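Ribosome maturation protein SDO1 homolog (Methanothermobacter thermautotrophicus, PDB 2WBM) probably binds the ribosome and RNA as an archaeal member of the SBDS family, with a likely part in ribosome maturation. Local coordinates at residues A[28-32]-A[103-108]; A[48-53]-A[160-165]. All coordinates share one frame; numbering follows the deposited sequence.

From the N terminus, the chain enters strand 28-34, whose first residues await strand 105-107; contact 1 closes that loop of 70 intervening residues and completes the three-stranded sheet of the N-terminal domain. Before it closes, helix 45-52 has passed by, and this helix finds its partner only at residues 160-165, so contact 2 closes a longer loop and the two contacts cross. Contact 2 ties the N-terminal domain to the beginning of helix 163-174 in domain II. The two sites, about 13 Å apart between centres, touch: Ile-106 CG1 lies 3.6 Å from Phe-160 CZ, and Arg-52 reaches the backbone of 104-105.

Contact 1 of 2, residues A[28-32]-A[103-108]; sequences VIARL and RGTIQL
Ile-29, Ala-30 and Arg-31 pair with Gln-107, Ile-106 and Thr-105 as antiparallel beta strands, adding edge strand 105-107 to central strand 28-34 of the N-terminal domain's antiparallel sheet; the segment directions differ by 143°. Four backbone hydrogen bonds fix the register. Two join the hydrogen-bonded pair Ile-29 and Gln-107, with Gln-107 N to Ile-29 O at 2.8 Å, and two join Arg-31 and Thr-105. At the non-hydrogen-bonded pair between them, Ala-30 CA gives a CA-H...O contact to Thr-105 O.

Apolar contacts fill the face bearing Ala-30 and Ile-106. Ile-106 CD1 meets Ala-30 CB at 4.0 Å, while its CG2 branch meets Val-28 CG2. Val-28 CG1 is pressed to 3.5 Å from Leu-108 CD2, closer than usual for two methyl carbons. Ile-100 and Leu-101 of helix 93-103 also pack on Ala-30.

Polar stacking marks the other face. The Gln-107 chain bends at chi2, bringing CG over the centre of the Arg-31 guanidinium, 3.6 Å above its plane; amide and guanidinium planes are 8° apart. Glu-40 forms a salt bridge with Arg-31 NE. Thr-105 OG1, held between its backbone N and carbonyl carbon (chi1 56°), donates to Gln-107 OE1 in the carbonyl plane. A water accepts from Gln-107 NE2 at 3.2 Å.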
ATOM      1  N   VAL A  28      16.933   0.760  -6.712  1.00 10.33           N
ATOM      2  CA  VAL A  28      17.635  -0.163  -5.825  1.00  8.50           C
ATOM      3  C   VAL A  28      18.236  -1.242  -6.710  1.00 10.55           C
ATOM      4  O   VAL A  28      17.979  -1.284  -7.922  1.00 11.14           O
ATOM      5  CB  VAL A  28      16.686  -0.737  -4.708  1.00  7.41           C
ATOM      6  CG1 VAL A  28      16.068   0.409  -3.897  1.00  7.39           C
ATOM      7  CG2 VAL A  28      15.571  -1.614  -5.326  1.00  8.68           C
ATOM      8  N   ILE A  29      19.064  -2.088  -6.125  1.00  9.42           N
ATOM      9  CA  ILE A  29      19.706  -3.139  -6.873  1.00 12.99           C
ATOM     10  C   ILE A  29      19.052  -4.478  -6.569  1.00 14.23           C
ATOM     11  O   ILE A  29      18.817  -4.797  -5.398  1.00 13.41           O
ATOM     12  CB  ILE A  29      21.201  -3.166  -6.504  1.00 15.28           C
ATOM     13  CG1 ILE A  29      21.886  -1.928  -7.105  1.00 15.72           C
ATOM     14  CG2 ILE A  29      21.858  -4.481  -6.983  1.00 13.19           C
ATOM     15  CD1 ILE A  29      23.271  -1.658  -6.529  1.00 17.11           C
ATOM     16  N   ALA A  30      18.719  -5.233  -7.610  1.00 11.67           N
ATOM     17  CA  ALA A  30      18.374  -6.645  -7.438  1.00 12.79           C
ATOM     18  C   ALA A  30      19.596  -7.445  -7.866  1.00 12.38           C
ATOM     19  O   ALA A  30      20.158  -7.211  -8.946  1.00 15.32           O
ATOM     20  CB  ALA A  30      17.133  -7.024  -8.276  1.00 13.85           C
ATOM     21  N   ARG A  31      20.019  -8.360  -7.012  1.00 11.17           N
ATOM     22  CA  ARG A  31      21.278  -9.080  -7.175  1.00 13.05           C
ATOM     23  C   ARG A  31      21.028 -10.585  -7.157  1.00 14.67           C
ATOM     24  O   ARG A  31      20.256 -11.081  -6.335  1.00 14.40           O
ATOM     25  CB  ARG A  31      22.195  -8.735  -5.990  1.00 11.14           C
ATOM     26  CG  ARG A  31      23.480  -9.537  -5.942  1.00 11.71           C
ATOM     27  CD  ARG A  31      24.255  -9.200  -4.709  1.00 11.15           C
ATOM     28  NE  ARG A  31      24.830  -7.853  -4.770  1.00 12.10           N
ATOM     29  CZ  ARG A  31      25.342  -7.201  -3.724  1.00 13.74           C
ATOM     30  NH1 ARG A  31      25.379  -7.753  -2.503  1.00 13.65           N
ATOM     31  NH2 ARG A  31      25.860  -5.990  -3.901  1.00 16.57           N
ATOM     32  N   LEU A  32      21.692 -11.309  -8.054  1.00 11.10           N
ATOM     33  CA  LEU A  32      21.696 -12.750  -8.005  1.00 12.84           C
ATOM     34  C   LEU A  32      23.138 -13.231  -8.137  1.00 13.20           C
ATOM     35  O   LEU A  32      23.850 -12.784  -9.047  1.00 12.73           O
ATOM     36  CB  LEU A  32      20.840 -13.309  -9.144  1.00 12.00           C
ATOM     37  CG  LEU A  32      20.766 -14.844  -9.211  1.00 13.58           C
ATOM     38  CD1 LEU A  32      20.176 -15.432  -7.947  1.00 17.37           C
ATOM     39  CD2 LEU A  32      19.911 -15.254 -10.421  1.00 16.15           C
ATOM     40  N   ARG A 103      14.567 -14.750  -7.998  1.00 11.98           N
ATOM     41  CA  ARG A 103      15.454 -15.668  -7.274  1.00 10.88           C
ATOM     42  C   ARG A 103      16.502 -14.955  -6.422  1.00 10.53           C
ATOM     43  O   ARG A 103      17.141 -15.589  -5.572  1.00 12.23           O
ATOM     44  CB  ARG A 103      16.186 -16.601  -8.253  1.00 12.69           C
ATOM     45  CG  ARG A 103      15.291 -17.566  -9.052  1.00 11.08           C
ATOM     46  CD  ARG A 103      14.681 -18.617  -8.178  1.00 23.21           C
ATOM     47  NE  ARG A 103      14.055 -19.678  -8.961  1.00 31.93           N
ATOM     48  CZ  ARG A 103      14.448 -20.951  -8.965  1.00 36.11           C
ATOM     49  NH1 ARG A 103      15.473 -21.346  -8.217  1.00 37.49           N
ATOM     50  NH2 ARG A 103      13.800 -21.838  -9.710  1.00 39.17           N
ATOM     51  N   GLY A 104      16.665 -13.659  -6.654  1.00 10.06           N
ATOM     52  CA  GLY A 104      17.751 -12.884  -6.048  1.00 11.80           C
ATOM     53  C   GLY A 104      17.352 -12.091  -4.822  1.00 12.76           C
ATOM     54  O   GLY A 104      16.299 -12.344  -4.209  1.00 12.36           O
ATOM     55  N   THR A 105      18.225 -11.157  -4.448  1.00 10.81           N
ATOM     56  CA  THR A 105      18.044 -10.339  -3.243  1.00 11.94           C
ATOM     57  C   THR A 105      17.909  -8.882  -3.660  1.00 12.86           C
ATOM     58  O   THR A 105      18.142  -8.546  -4.818  1.00 14.23           O
ATOM     59  CB  THR A 105      19.255 -10.462  -2.301  1.00 10.99           C
ATOM     60  OG1 THR A 105      20.459 -10.114  -3.014  1.00 11.60           O
ATOM     61  CG2 THR A 105      19.364 -11.884  -1.743  1.00 14.28           C
ATOM     62  N   ILE A 106      17.532  -8.032  -2.708  1.00 10.91           N
ATOM     63  CA  ILE A 106      17.440  -6.593  -2.936  1.00 11.82           C
ATOM     64  C   ILE A 106      18.493  -5.913  -2.069  1.00 10.05           C
ATOM     65  O   ILE A 106      18.614  -6.207  -0.877  1.00  8.88           O
ATOM     66  CB  ILE A 106      16.039  -6.049  -2.554  1.00 14.19           C
ATOM     67  CG1 ILE A 106      14.950  -6.665  -3.447  1.00 12.80           C
ATOM     68  CG2 ILE A 106      16.018  -4.515  -2.609  1.00 13.16           C
ATOM     69  CD1 ILE A 106      15.016  -6.281  -4.918  1.00 17.07           C
ATOM     70  N   GLN A 107      19.270  -5.028  -2.684  1.00  8.45           N
ATOM     71  CA  GLN A 107      20.333  -4.322  -1.980  1.00  9.67           C
ATOM     72  C   GLN A 107      19.971  -2.848  -1.895  1.00  8.11           C
ATOM     73  O   GLN A 107      19.675  -2.212  -2.935  1.00  8.90           O
ATOM     74  CB  GLN A 107      21.663  -4.518  -2.729  1.00 10.54           C
ATOM     75  CG  GLN A 107      22.000  -5.995  -3.015  1.00 15.74           C
ATOM     76  CD  GLN A 107      22.148  -6.837  -1.747  1.00 19.79           C
ATOM     77  OE1 GLN A 107      21.686  -7.982  -1.690  1.00 21.46           O
ATOM     78  NE2 GLN A 107      22.781  -6.269  -0.721  1.00 16.37           N
ATOM     79  N   LEU A 108      19.985  -2.336  -0.668  1.00  5.72           N
ATOM     80  CA  LEU A 108      19.636  -0.959  -0.350  1.00  6.14           C
ATOM     81  C   LEU A 108      20.827  -0.235   0.226  1.00  7.77           C
ATOM     82  O   LEU A 108      21.640  -0.838   0.930  1.00  9.22           O
ATOM     83  CB  LEU A 108      18.518  -0.918   0.700  1.00  6.16           C
ATOM     84  CG  LEU A 108      17.255  -1.723   0.386  1.00  4.80           C
ATOM     85  CD1 LEU A 108      16.264  -1.595   1.511  1.00  7.98           C
ATOM     86  CD2 LEU A 108      16.631  -1.306  -0.955  1.00  7.78           C
TER
HETATM   87  O   HOH W   1      24.837  -3.890  -1.477  0.60 15.00           O

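Contact 2 of 2, residues A[48-53]-A[160-165]; sequences AAEFRR and FKTVDE
The last turn of helix 45-52 meets the loop leading into helix 163-174, where the backbones come nearest at Ala-49 and Thr-162, their CA atoms 6.3 Å apart. The side chains divide into a ring-centred and an arginine-centred group.

In the first, the Phe-160 ring, with CG anti to its backbone N (chi1 -179°), reaches the helix surface at Ala-48 and Ala-49. Ala-49 CB makes a CH-pi contact over one ring face, 4.0 Å from the centroid and 23° off the normal, and also meets Thr-162 CG2. Arg-52 CD sits at the ring edge, 3.7 Å from Phe-160 CE2; the guanidinium stands almost perpendicular to the ring, and Arg-52 NE is hydrogen-bonded to Leu-101 O.

In the second, Thr-162 is the N-cap of helix 163-174. Its OG1 accepts from Glu-165 N at 3.2 Å and lies over the centre of the Arg-53 guanidinium, 3.4 Å above the plane. Arg-53 NH1 forms a salt bridge with Glu-50 OE2 (3.5 Å) and a long, probably weak one with Asp-164 OD2 (3.7 Å). One arginine thus links two acids from different domains, which probably eases their mutual repulsion.

Around the contact, helices 60-63 and 93-103 flank helix 45-52 at Ala-48 and Phe-51, Val-163 rests on helix 110-131, and Arg-52 and Phe-160 border strand 105-107.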
ATOM      1  N   ALA A  48       9.465  -3.448  -8.471  1.00  8.04           N
ATOM      2  CA  ALA A  48      10.190  -4.698  -8.216  1.00  8.21           C
ATOM      3  C   ALA A  48       9.455  -5.529  -7.157  1.00  9.87           C
ATOM      4  O   ALA A  48       9.304  -6.746  -7.312  1.00 11.05           O
ATOM      5  CB  ALA A  48      11.654  -4.425  -7.789  1.00 10.13           C
ATOM      6  N   ALA A  49       8.981  -4.877  -6.093  1.00  7.74           N
ATOM      7  CA  ALA A  49       8.236  -5.587  -5.054  1.00  7.20           C
ATOM      8  C   ALA A  49       6.944  -6.188  -5.610  1.00  8.94           C
ATOM      9  O   ALA A  49       6.580  -7.322  -5.272  1.00  8.57           O
ATOM     10  CB  ALA A  49       7.944  -4.670  -3.861  1.00  9.04           C
ATOM     11  N   GLU A  50       6.254  -5.426  -6.459  1.00  8.62           N
ATOM     12  CA  GLU A  50       5.009  -5.883  -7.089  1.00 10.16           C
ATOM     13  C   GLU A  50       5.262  -7.060  -8.027  1.00 10.20           C
ATOM     14  O   GLU A  50       4.474  -8.016  -8.052  1.00 10.97           O
ATOM     15  CB  GLU A  50       4.318  -4.753  -7.871  1.00 11.03           C
ATOM     16  CG  GLU A  50       3.589  -3.713  -7.028  1.00 12.72           C
ATOM     17  CD  GLU A  50       2.473  -4.293  -6.162  1.00 21.61           C
ATOM     18  OE1 GLU A  50       1.809  -5.279  -6.571  1.00 22.39           O
ATOM     19  OE2 GLU A  50       2.243  -3.737  -5.067  1.00 25.65           O
ATOM     20  N   PHE A  51       6.348  -6.967  -8.796  1.00 10.95           N
ATOM     21  CA  PHE A  51       6.747  -8.007  -9.751  1.00 12.97           C
ATOM     22  C   PHE A  51       6.969  -9.347  -9.058  1.00 13.57           C
ATOM     23  O   PHE A  51       6.619 -10.394  -9.608  1.00 14.37           O
ATOM     24  CB  PHE A  51       8.014  -7.596 -10.499  1.00 13.46           C
ATOM     25  CG  PHE A  51       8.366  -8.502 -11.654  1.00 13.32           C
ATOM     26  CD1 PHE A  51       7.810  -8.289 -12.913  1.00 14.03           C
ATOM     27  CD2 PHE A  51       9.251  -9.565 -11.479  1.00 13.72           C
ATOM     28  CE1 PHE A  51       8.137  -9.122 -13.991  1.00 16.96           C
ATOM     29  CE2 PHE A  51       9.588 -10.401 -12.551  1.00 13.88           C
ATOM     30  CZ  PHE A  51       9.031 -10.174 -13.807  1.00 13.39           C
ATOM     31  N   ARG A  52       7.536  -9.297  -7.850  1.00 12.40           N
ATOM     32  CA  ARG A  52       7.767 -10.490  -7.038  1.00 15.09           C
ATOM     33  C   ARG A  52       6.496 -11.179  -6.534  1.00 16.80           C
ATOM     34  O   ARG A  52       6.535 -12.354  -6.176  1.00 19.49           O
ATOM     35  CB  ARG A  52       8.660 -10.152  -5.850  1.00 13.80           C
ATOM     36  CG  ARG A  52      10.084  -9.886  -6.203  1.00 21.38           C
ATOM     37  CD  ARG A  52      10.830  -9.614  -4.920  1.00 29.35           C
ATOM     38  NE  ARG A  52      12.242  -9.887  -5.073  1.00 28.94           N
ATOM     39  CZ  ARG A  52      13.089 -10.047  -4.068  1.00 22.90           C
ATOM     40  NH1 ARG A  52      12.675  -9.958  -2.810  1.00 18.33           N
ATOM     41  NH2 ARG A  52      14.356 -10.299  -4.332  1.00 25.63           N
ATOM     42  N   ARG A  53       5.377 -10.457  -6.489  1.00 17.38           N
ATOM     43  CA  ARG A  53       4.116 -11.042  -6.024  1.00 20.41           C
ATOM     44  C   ARG A  53       3.524 -12.015  -7.038  1.00 21.40           C
ATOM     45  O   ARG A  53       3.795 -11.936  -8.239  1.00 21.05           O
ATOM     46  CB  ARG A  53       3.083  -9.961  -5.675  1.00 18.97           C
ATOM     47  CG  ARG A  53       3.595  -8.901  -4.727  1.00 22.36           C
ATOM     48  CD  ARG A  53       2.529  -7.872  -4.429  1.00 28.39           C
ATOM     49  NE  ARG A  53       1.792  -8.195  -3.213  1.00 31.61           N
ATOM     50  CZ  ARG A  53       0.914  -7.386  -2.624  1.00 33.34           C
ATOM     51  NH1 ARG A  53       0.652  -6.185  -3.133  1.00 35.07           N
ATOM     52  NH2 ARG A  53       0.301  -7.776  -1.519  1.00 31.22           N
ATOM     53  N   PHE A 160      11.241  -3.132   2.154  1.00 12.35           N
ATOM     54  CA  PHE A 160      10.969  -3.519   0.765  1.00 14.27           C
ATOM     55  C   PHE A 160       9.600  -4.154   0.519  1.00 13.76           C
ATOM     56  O   PHE A 160       8.942  -3.846  -0.484  1.00 14.61           O
ATOM     57  CB  PHE A 160      12.084  -4.436   0.237  1.00 11.61           C
ATOM     58  CG  PHE A 160      11.904  -4.859  -1.204  1.00 11.42           C
ATOM     59  CD1 PHE A 160      12.162  -3.966  -2.247  1.00 13.95           C
ATOM     60  CD2 PHE A 160      11.470  -6.150  -1.520  1.00 11.02           C
ATOM     61  CE1 PHE A 160      11.986  -4.343  -3.580  1.00 13.18           C
ATOM     62  CE2 PHE A 160      11.298  -6.544  -2.846  1.00  8.24           C
ATOM     63  CZ  PHE A 160      11.563  -5.635  -3.888  1.00 11.99           C
ATOM     64  N   LYS A 161       9.193  -5.065   1.402  1.00 15.94           N
ATOM     65  CA  LYS A 161       7.907  -5.754   1.270  1.00 14.81           C
ATOM     66  C   LYS A 161       6.789  -4.739   1.086  1.00 15.28           C
ATOM     67  O   LYS A 161       6.798  -3.686   1.710  1.00 12.76           O
ATOM     68  CB  LYS A 161       7.624  -6.593   2.514  1.00 16.04           C
ATOM     69  CG  LYS A 161       8.550  -7.785   2.677  1.00 19.56           C
ATOM     70  CD  LYS A 161       8.143  -8.612   3.875  1.00 26.22           C
ATOM     71  CE  LYS A 161       9.177  -9.682   4.184  1.00 30.10           C
ATOM     72  NZ  LYS A 161       8.833 -10.355   5.466  1.00 26.75           N
ATOM     73  N   THR A 162       5.831  -5.050   0.222  1.00 14.34           N
ATOM     74  CA  THR A 162       4.736  -4.106  -0.036  1.00 14.73           C
ATOM     75  C   THR A 162       3.952  -3.769   1.236  1.00 15.27           C
ATOM     76  O   THR A 162       3.838  -4.587   2.163  1.00 14.57           O
ATOM     77  CB  THR A 162       3.775  -4.623  -1.097  1.00 15.19           C
ATOM     78  OG1 THR A 162       3.139  -5.814  -0.620  1.00 16.12           O
ATOM     79  CG2 THR A 162       4.523  -4.921  -2.419  1.00 14.29           C
ATOM     80  N   VAL A 163       3.428  -2.551   1.282  1.00 16.70           N
ATOM     81  CA  VAL A 163       2.547  -2.145   2.385  1.00 17.22           C
ATOM     82  C   VAL A 163       1.396  -3.147   2.569  1.00 18.42           C
ATOM     83  O   VAL A 163       1.105  -3.546   3.697  1.00 19.26           O
ATOM     84  CB  VAL A 163       2.019  -0.703   2.184  1.00 18.39           C
ATOM     85  CG1 VAL A 163       0.925  -0.380   3.188  1.00 15.83           C
ATOM     86  CG2 VAL A 163       3.157   0.282   2.327  1.00 18.29           C
ATOM     87  N   ASP A 164       0.772  -3.562   1.463  1.00 18.45           N
ATOM     88  CA  ASP A 164      -0.304  -4.564   1.490  1.00 20.48           C
ATOM     89  C   ASP A 164       0.070  -5.838   2.241  1.00 20.48           C
ATOM     90  O   ASP A 164      -0.677  -6.279   3.122  1.00 19.83           O
ATOM     91  CB  ASP A 164      -0.763  -4.913   0.070  1.00 23.33           C
ATOM     92  CG  ASP A 164      -1.667  -3.856  -0.526  1.00 30.89           C
ATOM     93  OD1 ASP A 164      -2.236  -3.050   0.242  1.00 39.10           O
ATOM     94  OD2 ASP A 164      -1.807  -3.833  -1.767  1.00 40.48           O
ATOM     95  N   GLU A 165       1.219  -6.428   1.901  1.00 16.95           N
ATOM     96  CA  GLU A 165       1.676  -7.629   2.591  1.00 17.30           C
ATOM     97  C   GLU A 165       1.984  -7.360   4.060  1.00 16.24           C
ATOM     98  O   GLU A 165       1.627  -8.153   4.934  1.00 17.71           O
ATOM     99  CB  GLU A 165       2.891  -8.251   1.904  1.00 17.78           C
ATOM    100  CG  GLU A 165       3.203  -9.650   2.417  1.00 22.89           C
ATOM    101  CD  GLU A 165       4.614 -10.120   2.105  1.00 30.98           C
ATOM    102  OE1 GLU A 165       5.391  -9.364   1.475  1.00 28.56           O
ATOM    103  OE2 GLU A 165       4.943 -11.257   2.503  1.00 31.44           O
TER